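Local coordinates for ESX secretion system protein EccC (Thermomonospora curvata, PDB 4NH0) that is a multi-domain ATPase of the ESX (type VII) secretion system that has weak intrinsic activity, binds EsxB and might be the translocase subunit, at residues D622-R627 with A681-P686; R629-V634 with W649-G654; G1013-R1018 with R1068-H1073; R975-D980 with A1038-V1043. All blocks are in the same frame, centred on the assembly; numbering follows the deposited sequence.

Overall arrangement
Read from the N terminus, the chain first opens interaction 1 at 622-627 and, almost at once, interaction 2 at 629-634. Interaction 2 closes at 649-654 as a short hairpin, lying wholly within the larger loop that interaction 1 closes at 681-686, on the end of helix 669-683. Their centres are 11 Å apart in FtsK 2, and H684 NE2 reaches L630 N in a weak hydrogen bond. Interactions 3 and 4, in FtsK 3, alternate instead: 975-980, 1013-1018, 1038-1043 and 1068-1073, so their loops cross. Centred 12 Å apart, they tie strand 974-980, helix 1001-1017 and the neighbouring strands 1039-1045 and 1072-1078 together. About 64 Å separates the centres of interactions 2 and 4.

Interaction 1: D622-R627 with A681-P686; sequences DGWEWR and ALLHTP
L683 and R627 carry this contact, with 86 and 75 Å² of their surfaces buried; W624 adds 23 Å². The L683 side chain divides its two methyls between neighbouring targets. L683 CD2 meets the rim of the W624 indole, 3.9 Å from W624 CZ3 and close to the ring plane, so the approach is edge-on. L683 CD1 lies 4.1 Å from the backbone O of W626. One face of the W624 indole is taken by W626 CB, 3.8 Å above the plane. A type I turn from W624 to R627, closed by a weak bond from R627 N to W624 O, folds the loop here. R627 projects with CG opposite its backbone N (chi1 -168°), which sets CG 3.3 Å from L683 O; bends at chi2 and chi3 then bring NH1 obliquely to T685 CG2 at 3.9 Å. The polar link between the segments is indirect: R627 NH1 forms a salt bridge with E688 OE2, and that oxygen also accepts from T685 N. Covered here are the C-terminal end of helix 669-683 and the loop just after it; this helix follows the Walker A P-loop of FtsK 2 in the strand-loop-helix unit of P-loop NTPases.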
# COMPACT_ATOMS: atom_id res chain seq x y z
N ASP A 622 20.78 13.50 -2.35
CA ASP A 622 21.23 14.88 -2.45
C ASP A 622 21.42 15.34 -3.89
O ASP A 622 22.24 14.79 -4.63
CB ASP A 622 22.54 15.06 -1.67
CG ASP A 622 22.84 16.52 -1.37
OD1 ASP A 622 22.16 17.41 -1.92
OD2 ASP A 622 23.78 16.77 -0.58
N GLY A 623 20.66 16.35 -4.29
CA GLY A 623 20.82 16.97 -5.59
C GLY A 623 20.14 16.24 -6.73
O GLY A 623 20.28 16.63 -7.89
N TRP A 624 19.39 15.19 -6.41
CA TRP A 624 18.72 14.41 -7.44
C TRP A 624 17.59 15.21 -8.08
O TRP A 624 16.92 15.99 -7.41
CB TRP A 624 18.17 13.10 -6.86
CG TRP A 624 17.79 12.11 -7.91
CD1 TRP A 624 18.25 12.05 -9.19
CD2 TRP A 624 16.85 11.03 -7.78
NE1 TRP A 624 17.67 11.00 -9.86
CE2 TRP A 624 16.81 10.36 -9.02
CE3 TRP A 624 16.05 10.56 -6.73
CZ2 TRP A 624 16.00 9.25 -9.24
CZ3 TRP A 624 15.25 9.46 -6.96
CH2 TRP A 624 15.23 8.82 -8.20
N GLU A 625 17.40 15.01 -9.37
CA GLU A 625 16.34 15.69 -10.12
C GLU A 625 14.96 15.34 -9.57
O GLU A 625 14.07 16.18 -9.51
CB GLU A 625 16.43 15.33 -11.61
CG GLU A 625 15.09 15.21 -12.32
CD GLU A 625 15.24 14.94 -13.80
OE1 GLU A 625 16.29 14.42 -14.21
OE2 GLU A 625 14.30 15.25 -14.56
N TRP A 626 14.80 14.08 -9.16
CA TRP A 626 13.50 13.59 -8.70
C TRP A 626 13.34 13.64 -7.19
O TRP A 626 12.67 12.80 -6.60
CB TRP A 626 13.27 12.17 -9.20
CG TRP A 626 13.00 12.10 -10.67
CD1 TRP A 626 13.85 11.67 -11.64
CD2 TRP A 626 11.79 12.49 -11.33
NE1 TRP A 626 13.24 11.76 -12.87
CE2 TRP A 626 11.98 12.26 -12.71
CE3 TRP A 626 10.57 13.01 -10.89
CZ2 TRP A 626 10.99 12.53 -13.65
CZ3 TRP A 626 9.59 13.27 -11.83
CH2 TRP A 626 9.81 13.04 -13.19
N ARG A 627 13.96 14.63 -6.55
CA ARG A 627 13.79 14.82 -5.12
C ARG A 627 12.80 15.94 -4.86
O ARG A 627 13.00 17.07 -5.31
CB ARG A 627 15.12 15.12 -4.43
CG ARG A 627 15.05 15.03 -2.92
CD ARG A 627 15.94 16.07 -2.26
NE ARG A 627 15.44 17.42 -2.50
CZ ARG A 627 14.47 17.99 -1.78
NH1 ARG A 627 13.91 17.33 -0.78
NH2 ARG A 627 14.08 19.23 -2.06
N ALA A 681 9.38 9.82 2.65
CA ALA A 681 10.22 10.40 3.69
C ALA A 681 11.66 10.53 3.23
O ALA A 681 12.40 11.40 3.70
CB ALA A 681 10.14 9.57 4.96
N LEU A 682 12.07 9.67 2.30
CA LEU A 682 13.43 9.66 1.80
C LEU A 682 13.65 10.71 0.71
O LEU A 682 14.77 11.18 0.52
CB LEU A 682 13.80 8.28 1.26
CG LEU A 682 14.01 7.17 2.30
CD1 LEU A 682 14.20 5.83 1.62
CD2 LEU A 682 15.20 7.50 3.18
N LEU A 683 12.59 11.06 -0.00
CA LEU A 683 12.70 12.00 -1.11
C LEU A 683 12.15 13.37 -0.76
O LEU A 683 12.11 14.27 -1.60
CB LEU A 683 11.99 11.45 -2.35
CG LEU A 683 12.58 10.19 -2.96
CD1 LEU A 683 11.73 9.71 -4.13
CD2 LEU A 683 14.01 10.44 -3.41
N HIS A 684 11.72 13.54 0.49
CA HIS A 684 11.16 14.81 0.93
C HIS A 684 11.59 15.15 2.35
O HIS A 684 11.90 14.26 3.15
CB HIS A 684 9.64 14.78 0.84
CG HIS A 684 9.11 14.44 -0.52
ND1 HIS A 684 9.05 13.15 -0.99
CD2 HIS A 684 8.63 15.23 -1.51
CE1 HIS A 684 8.55 13.15 -2.21
NE2 HIS A 684 8.29 14.40 -2.55
N THR A 685 11.60 16.44 2.66
CA THR A 685 11.90 16.90 4.01
C THR A 685 10.60 17.00 4.81
O THR A 685 9.53 17.17 4.22
CB THR A 685 12.61 18.27 3.99
OG1 THR A 685 11.70 19.29 3.56
CG2 THR A 685 13.80 18.23 3.04
N PRO A 686 10.69 16.90 6.14
CA PRO A 686 9.50 16.99 7.01
C PRO A 686 8.71 18.29 6.84
O PRO A 686 7.57 18.37 7.29
CB PRO A 686 10.10 16.90 8.41
CG PRO A 686 11.34 16.11 8.23
CD PRO A 686 11.89 16.53 6.91

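Interaction 2: R629-V634 with W649-G654; sequences RLHAVV and WLDLSG
V633 and W649 form a tightly packed part of this contact: V633 CB sits over the six-membered ring of W649, 3.5 Å from its centroid and almost on the normal, a CH-pi contact. W649 CG lies opposite the W649 carbonyl carbon (chi1 -81°), so the indole leans back across the partner strand and meets A632 C obliquely. The other face of the sheet, with A632, L650 and V634, is buried; there V634 CG2 meets L650 CD2 at 3.6 Å. In the backbone, A632 and L650 form a hydrogen-bonded antiparallel pair; A632 N to L650 O, 3.2 Å, uses a lone pair in the carbonyl plane. The strands run at 151° in the beta hairpin 631-639/644-651, whose second strand is outermost in the FtsK 2 sheet within this chain. The V634 side chain is about 8 Å from the bound ATP and touches M672 of the P-loop helix. H631, D651 and W649 share the more open face, loosest at the exposed D651; D651 CA lies over the H631 imidazole face, 4.2 Å from its centroid. Ring and carboxylate planes are 34° apart, and angles are poor for a bond between them. H631 ND1 donates to R629 O at 2.8 Å, from above that carbonyl plane. At H631 an alanine is likely to leave R629 O without this donor and D651 CA without its ring. D651 OD1 accepts from S653 N, an Asx turn.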
# COMPACT_ATOMS: atom_id res chain seq x y z
N ARG A 629 9.60 15.88 -5.84
CA ARG A 629 8.71 15.98 -6.98
C ARG A 629 7.41 15.23 -6.70
O ARG A 629 6.61 15.00 -7.60
CB ARG A 629 9.38 15.42 -8.23
CG ARG A 629 10.77 15.98 -8.49
CD ARG A 629 10.71 17.35 -9.15
NE ARG A 629 10.38 17.26 -10.57
CZ ARG A 629 9.15 17.36 -11.05
NH1 ARG A 629 8.12 17.56 -10.23
NH2 ARG A 629 8.94 17.27 -12.36
N LEU A 630 7.22 14.87 -5.43
CA LEU A 630 6.06 14.10 -4.98
C LEU A 630 5.93 12.76 -5.70
O LEU A 630 4.83 12.24 -5.85
CB LEU A 630 4.78 14.90 -5.12
CG LEU A 630 4.49 15.89 -4.00
CD1 LEU A 630 3.10 16.46 -4.14
CD2 LEU A 630 4.67 15.23 -2.64
N HIS A 631 7.05 12.22 -6.16
CA HIS A 631 7.08 10.88 -6.72
C HIS A 631 7.67 9.92 -5.70
O HIS A 631 8.61 10.25 -4.99
CB HIS A 631 7.88 10.85 -8.02
CG HIS A 631 7.16 11.44 -9.19
ND1 HIS A 631 6.82 12.77 -9.26
CD2 HIS A 631 6.72 10.88 -10.34
CE1 HIS A 631 6.19 13.00 -10.40
NE2 HIS A 631 6.12 11.87 -11.07
N ALA A 632 7.10 8.72 -5.63
CA ALA A 632 7.56 7.72 -4.67
C ALA A 632 7.71 6.35 -5.31
O ALA A 632 6.83 5.90 -6.04
CB ALA A 632 6.60 7.65 -3.49
N VAL A 633 8.83 5.70 -5.03
CA VAL A 633 9.07 4.35 -5.51
C VAL A 633 8.56 3.34 -4.48
O VAL A 633 8.82 3.48 -3.29
CB VAL A 633 10.56 4.11 -5.81
CG1 VAL A 633 11.42 4.52 -4.63
CG2 VAL A 633 10.81 2.66 -6.19
N VAL A 634 7.82 2.34 -4.94
CA VAL A 634 7.16 1.41 -4.04
C VAL A 634 7.69 -0.02 -4.15
O VAL A 634 7.95 -0.66 -3.13
CB VAL A 634 5.63 1.41 -4.29
CG1 VAL A 634 5.01 0.08 -3.92
CG2 VAL A 634 4.98 2.54 -3.51
N TRP A 649 6.68 3.43 -9.78
CA TRP A 649 6.71 4.79 -9.34
C TRP A 649 5.35 5.36 -9.36
O TRP A 649 4.56 5.06 -10.25
CB TRP A 649 7.56 5.63 -10.25
CG TRP A 649 9.02 5.52 -9.97
CD1 TRP A 649 9.93 4.73 -10.61
CD2 TRP A 649 9.77 6.24 -8.97
NE1 TRP A 649 11.16 4.91 -10.08
CE2 TRP A 649 11.13 5.80 -9.10
CE3 TRP A 649 9.47 7.16 -8.03
CZ2 TRP A 649 12.13 6.27 -8.31
CZ3 TRP A 649 10.48 7.63 -7.23
CH2 TRP A 649 11.77 7.20 -7.37
N LEU A 650 5.08 6.22 -8.39
CA LEU A 650 3.78 6.82 -8.22
C LEU A 650 3.87 8.32 -8.35
O LEU A 650 4.80 8.91 -7.88
CB LEU A 650 3.27 6.46 -6.85
CG LEU A 650 2.56 5.13 -6.67
CD1 LEU A 650 3.15 4.09 -7.58
CD2 LEU A 650 2.66 4.67 -5.24
N ASP A 651 2.90 8.91 -9.02
CA ASP A 651 2.87 10.35 -9.25
C ASP A 651 1.78 10.99 -8.40
O ASP A 651 0.65 11.18 -8.85
CB ASP A 651 2.62 10.66 -10.73
CG ASP A 651 2.92 12.11 -11.08
OD1 ASP A 651 3.13 12.92 -10.16
OD2 ASP A 651 2.95 12.43 -12.29
N LEU A 652 2.13 11.31 -7.16
CA LEU A 652 1.18 11.90 -6.22
C LEU A 652 1.18 13.42 -6.32
O LEU A 652 0.72 14.11 -5.42
CB LEU A 652 1.50 11.46 -4.79
CG LEU A 652 1.72 9.96 -4.58
CD1 LEU A 652 1.90 9.65 -3.10
CD2 LEU A 652 0.56 9.16 -5.16
N SER A 653 1.70 13.93 -7.43
CA SER A 653 1.81 15.37 -7.64
C SER A 653 0.51 15.98 -8.16
O SER A 653 0.53 17.03 -8.80
CB SER A 653 2.95 15.68 -8.61
OG SER A 653 2.97 17.06 -8.95
N GLY A 654 -0.61 15.32 -7.89
CA GLY A 654 -1.90 15.82 -8.32
C GLY A 654 -2.67 14.82 -9.16
O GLY A 654 -2.07 14.03 -9.90

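Interaction 3: G1013-R1018 with R1068-H1073; sequences GAMEAR and RDIGLH
The R1018 guanidinium turns its edge to G1071: G1071 CA lies near the plane of the group, 3.8 Å from R1018 NH1, while segment 1068-1073 places nothing over either face. The contact joins the end of helix 1001-1017 to the turn leading into strand 1072-1078, which in the P-loop fold of FtsK 3 runs parallel between strands 944-947 and 1039-1045. The arginine chain is extended from CG to NE (chi2 -172°), so the planar group is carried past I1070 and alongside the glycine. There NH2 donates to A1038 O, which fixes the far end of the chain, and R1018 also lies against W1035. Nearer the helix, R1018 CB packs on I1070 CG2 at 3.6 Å, and R1018 O, close to the same methyl, accepts from W1034 NE1. The rest is buried. M1015 points toward the turn and bends at chi2 and chi3 (-51° and -65°), which folds M1015 CE against the G1071 backbone, 3.4 Å from G1071 N, with I1070 and L1072 around it. I1070 meets it with both ends of its longer branch, since CG1 and CD1 are each within van der Waals range of CE. On the strand side the same M1015 CE lies 3.7 Å from L1072 CB.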
# COMPACT_ATOMS: atom_id res chain seq x y z
N GLY A 1013 -42.93 35.49 44.83
CA GLY A 1013 -43.77 36.67 44.82
C GLY A 1013 -43.12 37.85 44.11
O GLY A 1013 -43.81 38.73 43.60
N ALA A 1014 -41.79 37.86 44.09
CA ALA A 1014 -41.05 38.91 43.39
C ALA A 1014 -41.21 38.78 41.88
O ALA A 1014 -41.57 39.74 41.20
CB ALA A 1014 -39.59 38.87 43.77
N MET A 1015 -40.95 37.58 41.36
CA MET A 1015 -41.06 37.34 39.93
C MET A 1015 -42.51 37.36 39.48
O MET A 1015 -42.81 37.64 38.32
CB MET A 1015 -40.40 36.02 39.55
CG MET A 1015 -38.96 35.88 40.00
SD MET A 1015 -37.90 37.26 39.54
CE MET A 1015 -37.92 37.14 37.76
N GLU A 1016 -43.42 37.04 40.40
CA GLU A 1016 -44.85 37.10 40.11
C GLU A 1016 -45.30 38.54 39.86
O GLU A 1016 -46.26 38.78 39.14
CB GLU A 1016 -45.67 36.50 41.26
CG GLU A 1016 -45.55 34.99 41.40
CD GLU A 1016 -46.30 34.45 42.60
OE1 GLU A 1016 -46.79 35.27 43.41
OE2 GLU A 1016 -46.39 33.22 42.74
N ALA A 1017 -44.59 39.49 40.47
CA ALA A 1017 -44.90 40.90 40.29
C ALA A 1017 -44.49 41.37 38.89
O ALA A 1017 -45.05 42.33 38.36
CB ALA A 1017 -44.21 41.73 41.35
N ARG A 1018 -43.51 40.69 38.30
CA ARG A 1018 -43.01 41.06 36.99
C ARG A 1018 -43.82 40.41 35.87
O ARG A 1018 -43.56 40.66 34.69
CB ARG A 1018 -41.54 40.68 36.85
CG ARG A 1018 -40.61 41.42 37.79
CD ARG A 1018 -39.15 41.13 37.45
NE ARG A 1018 -38.24 41.85 38.33
CZ ARG A 1018 -36.91 41.83 38.20
NH1 ARG A 1018 -36.35 41.12 37.23
NH2 ARG A 1018 -36.15 42.52 39.04
N ARG A 1068 -38.58 34.16 30.52
CA ARG A 1068 -38.03 35.04 29.51
C ARG A 1068 -38.66 36.43 29.58
O ARG A 1068 -37.98 37.44 29.41
CB ARG A 1068 -38.24 34.44 28.12
CG ARG A 1068 -37.43 35.11 27.02
CD ARG A 1068 -37.32 34.21 25.80
NE ARG A 1068 -36.82 32.89 26.16
CZ ARG A 1068 -36.55 31.92 25.28
NH1 ARG A 1068 -36.74 32.13 23.99
NH2 ARG A 1068 -36.10 30.75 25.70
N ASP A 1069 -39.96 36.47 29.85
CA ASP A 1069 -40.68 37.74 29.98
C ASP A 1069 -40.32 38.43 31.29
O ASP A 1069 -40.55 39.62 31.45
CB ASP A 1069 -42.19 37.51 29.90
CG ASP A 1069 -42.64 37.13 28.50
OD1 ASP A 1069 -42.02 37.59 27.52
OD2 ASP A 1069 -43.63 36.37 28.38
N ILE A 1070 -39.75 37.67 32.22
CA ILE A 1070 -39.25 38.23 33.47
C ILE A 1070 -37.74 38.07 33.51
O ILE A 1070 -37.12 37.72 32.51
CB ILE A 1070 -39.90 37.56 34.69
CG1 ILE A 1070 -39.60 36.06 34.71
CG2 ILE A 1070 -41.41 37.78 34.68
CD1 ILE A 1070 -40.37 35.29 35.76
N GLY A 1071 -37.13 38.34 34.66
CA GLY A 1071 -35.69 38.29 34.77
C GLY A 1071 -35.18 37.09 35.55
O GLY A 1071 -34.29 37.22 36.39
N LEU A 1072 -35.72 35.92 35.24
CA LEU A 1072 -35.38 34.70 35.98
C LEU A 1072 -34.40 33.82 35.21
O LEU A 1072 -34.52 33.66 34.00
CB LEU A 1072 -36.65 33.92 36.32
CG LEU A 1072 -36.49 32.68 37.20
CD1 LEU A 1072 -35.81 33.03 38.50
CD2 LEU A 1072 -37.84 32.04 37.45
N HIS A 1073 -33.44 33.25 35.93
CA HIS A 1073 -32.47 32.34 35.33
C HIS A 1073 -32.15 31.19 36.28
O HIS A 1073 -31.89 31.41 37.47
CB HIS A 1073 -31.18 33.09 34.97
CG HIS A 1073 -31.36 34.17 33.96
ND1 HIS A 1073 -31.74 33.91 32.66
CD2 HIS A 1073 -31.22 35.51 34.05
CE1 HIS A 1073 -31.82 35.05 31.99
NE2 HIS A 1073 -31.51 36.04 32.82

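Interaction 4: R975-D980 with A1038-V1043; sequences RLIFID and AELFLV
Two neighbouring parallel strands in the core of the FtsK 3 P-loop sheet make this contact, 974-980 and 1039-1045; the second ends in a hydrophobic run into D1045, consistent with a Walker B strand. Their axes approach to 4.9 Å at 15°. Five backbone bonds alternate along the register, from R975 N to E1039 O (2.8 Å, 165° at the hydrogen) through to I979 N to V1043 O (2.9 Å); R975, I977 and I979 bond to this neighbour, while L976 and F978 bond toward strand 994-998 on the other side. L976, F978, F1041 and V1043 share the sheet face under helix 954-968. On it L976 CD2 reaches F1041 CB at 3.5 Å, and the F978 ring lies beside V1043, the two side chains pointing the same way, with F978 CD2 3.8 Å from V1043 CB. Replacing F978 with an alanine would probably open a gap beside V1043, leaving its CB and CG1 without their aromatic neighbour. On the opposite face, backed by helix 1001-1017, I977 touches two leucines: L1040 CD1 lies 3.8 Å from I977 CG1. L1042 has CG opposite its backbone N (chi1 -178°), which swings CD1 across to I977 CG2 at 4.0 Å.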
# COMPACT_ATOMS: atom_id res chain seq x y z
N ARG A 975 -28.46 40.03 39.84
CA ARG A 975 -28.14 39.64 41.21
C ARG A 975 -28.15 38.12 41.35
O ARG A 975 -28.67 37.41 40.49
CB ARG A 975 -29.13 40.27 42.19
CG ARG A 975 -29.49 41.71 41.85
CD ARG A 975 -30.09 42.43 43.05
NE ARG A 975 -29.06 42.95 43.94
CZ ARG A 975 -28.68 44.22 43.98
NH1 ARG A 975 -29.23 45.11 43.16
NH2 ARG A 975 -27.73 44.61 44.82
N LEU A 976 -27.56 37.62 42.43
CA LEU A 976 -27.38 36.19 42.61
C LEU A 976 -28.01 35.66 43.89
O LEU A 976 -28.03 36.35 44.91
CB LEU A 976 -25.89 35.84 42.61
CG LEU A 976 -25.05 36.25 41.40
CD1 LEU A 976 -23.58 36.02 41.69
CD2 LEU A 976 -25.47 35.46 40.18
N ILE A 977 -28.52 34.44 43.83
CA ILE A 977 -28.98 33.72 45.01
C ILE A 977 -28.51 32.27 44.92
O ILE A 977 -28.76 31.59 43.93
CB ILE A 977 -30.51 33.75 45.16
CG1 ILE A 977 -30.98 35.18 45.42
CG2 ILE A 977 -30.95 32.85 46.29
CD1 ILE A 977 -32.46 35.31 45.63
N PHE A 978 -27.82 31.81 45.96
CA PHE A 978 -27.18 30.50 45.92
C PHE A 978 -27.89 29.47 46.79
O PHE A 978 -28.35 29.77 47.89
CB PHE A 978 -25.72 30.61 46.36
CG PHE A 978 -24.87 31.45 45.45
CD1 PHE A 978 -24.83 32.82 45.58
CD2 PHE A 978 -24.11 30.86 44.46
CE1 PHE A 978 -24.06 33.59 44.74
CE2 PHE A 978 -23.32 31.62 43.62
CZ PHE A 978 -23.30 32.99 43.76
N ILE A 979 -27.97 28.24 46.28
CA ILE A 979 -28.42 27.10 47.07
C ILE A 979 -27.31 26.07 47.08
O ILE A 979 -27.22 25.22 46.20
CB ILE A 979 -29.71 26.49 46.51
CG1 ILE A 979 -30.81 27.54 46.42
CG2 ILE A 979 -30.17 25.33 47.39
CD1 ILE A 979 -32.14 27.00 45.95
N ASP A 980 -26.45 26.15 48.09
CA ASP A 980 -25.27 25.31 48.15
C ASP A 980 -25.17 24.59 49.49
O ASP A 980 -24.50 25.05 50.41
CB ASP A 980 -24.02 26.15 47.91
CG ASP A 980 -22.77 25.32 47.76
OD1 ASP A 980 -22.89 24.10 47.52
OD2 ASP A 980 -21.66 25.88 47.89
N ALA A 1038 -33.02 44.48 38.38
CA ALA A 1038 -32.01 43.55 37.90
C ALA A 1038 -32.60 42.19 37.57
O ALA A 1038 -33.71 41.86 37.99
CB ALA A 1038 -30.91 43.41 38.93
N GLU A 1039 -31.86 41.40 36.80
CA GLU A 1039 -32.24 40.02 36.53
C GLU A 1039 -31.75 39.13 37.66
O GLU A 1039 -30.78 39.47 38.34
CB GLU A 1039 -31.66 39.56 35.19
CG GLU A 1039 -32.21 40.31 33.99
CD GLU A 1039 -31.71 39.75 32.67
OE1 GLU A 1039 -30.84 38.85 32.70
OE2 GLU A 1039 -32.18 40.20 31.61
N LEU A 1040 -32.41 38.00 37.87
CA LEU A 1040 -32.04 37.11 38.96
C LEU A 1040 -31.45 35.80 38.45
O LEU A 1040 -32.05 35.12 37.62
CB LEU A 1040 -33.25 36.83 39.85
CG LEU A 1040 -33.01 35.84 40.99
CD1 LEU A 1040 -31.87 36.30 41.88
CD2 LEU A 1040 -34.27 35.64 41.80
N PHE A 1041 -30.27 35.47 38.94
CA PHE A 1041 -29.63 34.20 38.62
C PHE A 1041 -29.66 33.27 39.82
O PHE A 1041 -28.96 33.49 40.80
CB PHE A 1041 -28.19 34.42 38.16
CG PHE A 1041 -28.07 35.02 36.79
CD1 PHE A 1041 -28.06 36.39 36.62
CD2 PHE A 1041 -27.96 34.21 35.68
CE1 PHE A 1041 -27.95 36.95 35.36
CE2 PHE A 1041 -27.84 34.76 34.41
CZ PHE A 1041 -27.84 36.13 34.26
N LEU A 1042 -30.49 32.23 39.73
CA LEU A 1042 -30.59 31.25 40.81
C LEU A 1042 -29.59 30.13 40.59
O LEU A 1042 -29.80 29.25 39.75
CB LEU A 1042 -32.01 30.70 40.90
CG LEU A 1042 -32.26 29.69 42.02
CD1 LEU A 1042 -31.93 30.31 43.37
CD2 LEU A 1042 -33.70 29.22 41.99
N VAL A 1043 -28.50 30.16 41.34
CA VAL A 1043 -27.45 29.16 41.21
C VAL A 1043 -27.65 28.03 42.22
O VAL A 1043 -27.53 28.24 43.42
CB VAL A 1043 -26.06 29.78 41.41
CG1 VAL A 1043 -24.99 28.70 41.39
CG2 VAL A 1043 -25.79 30.83 40.35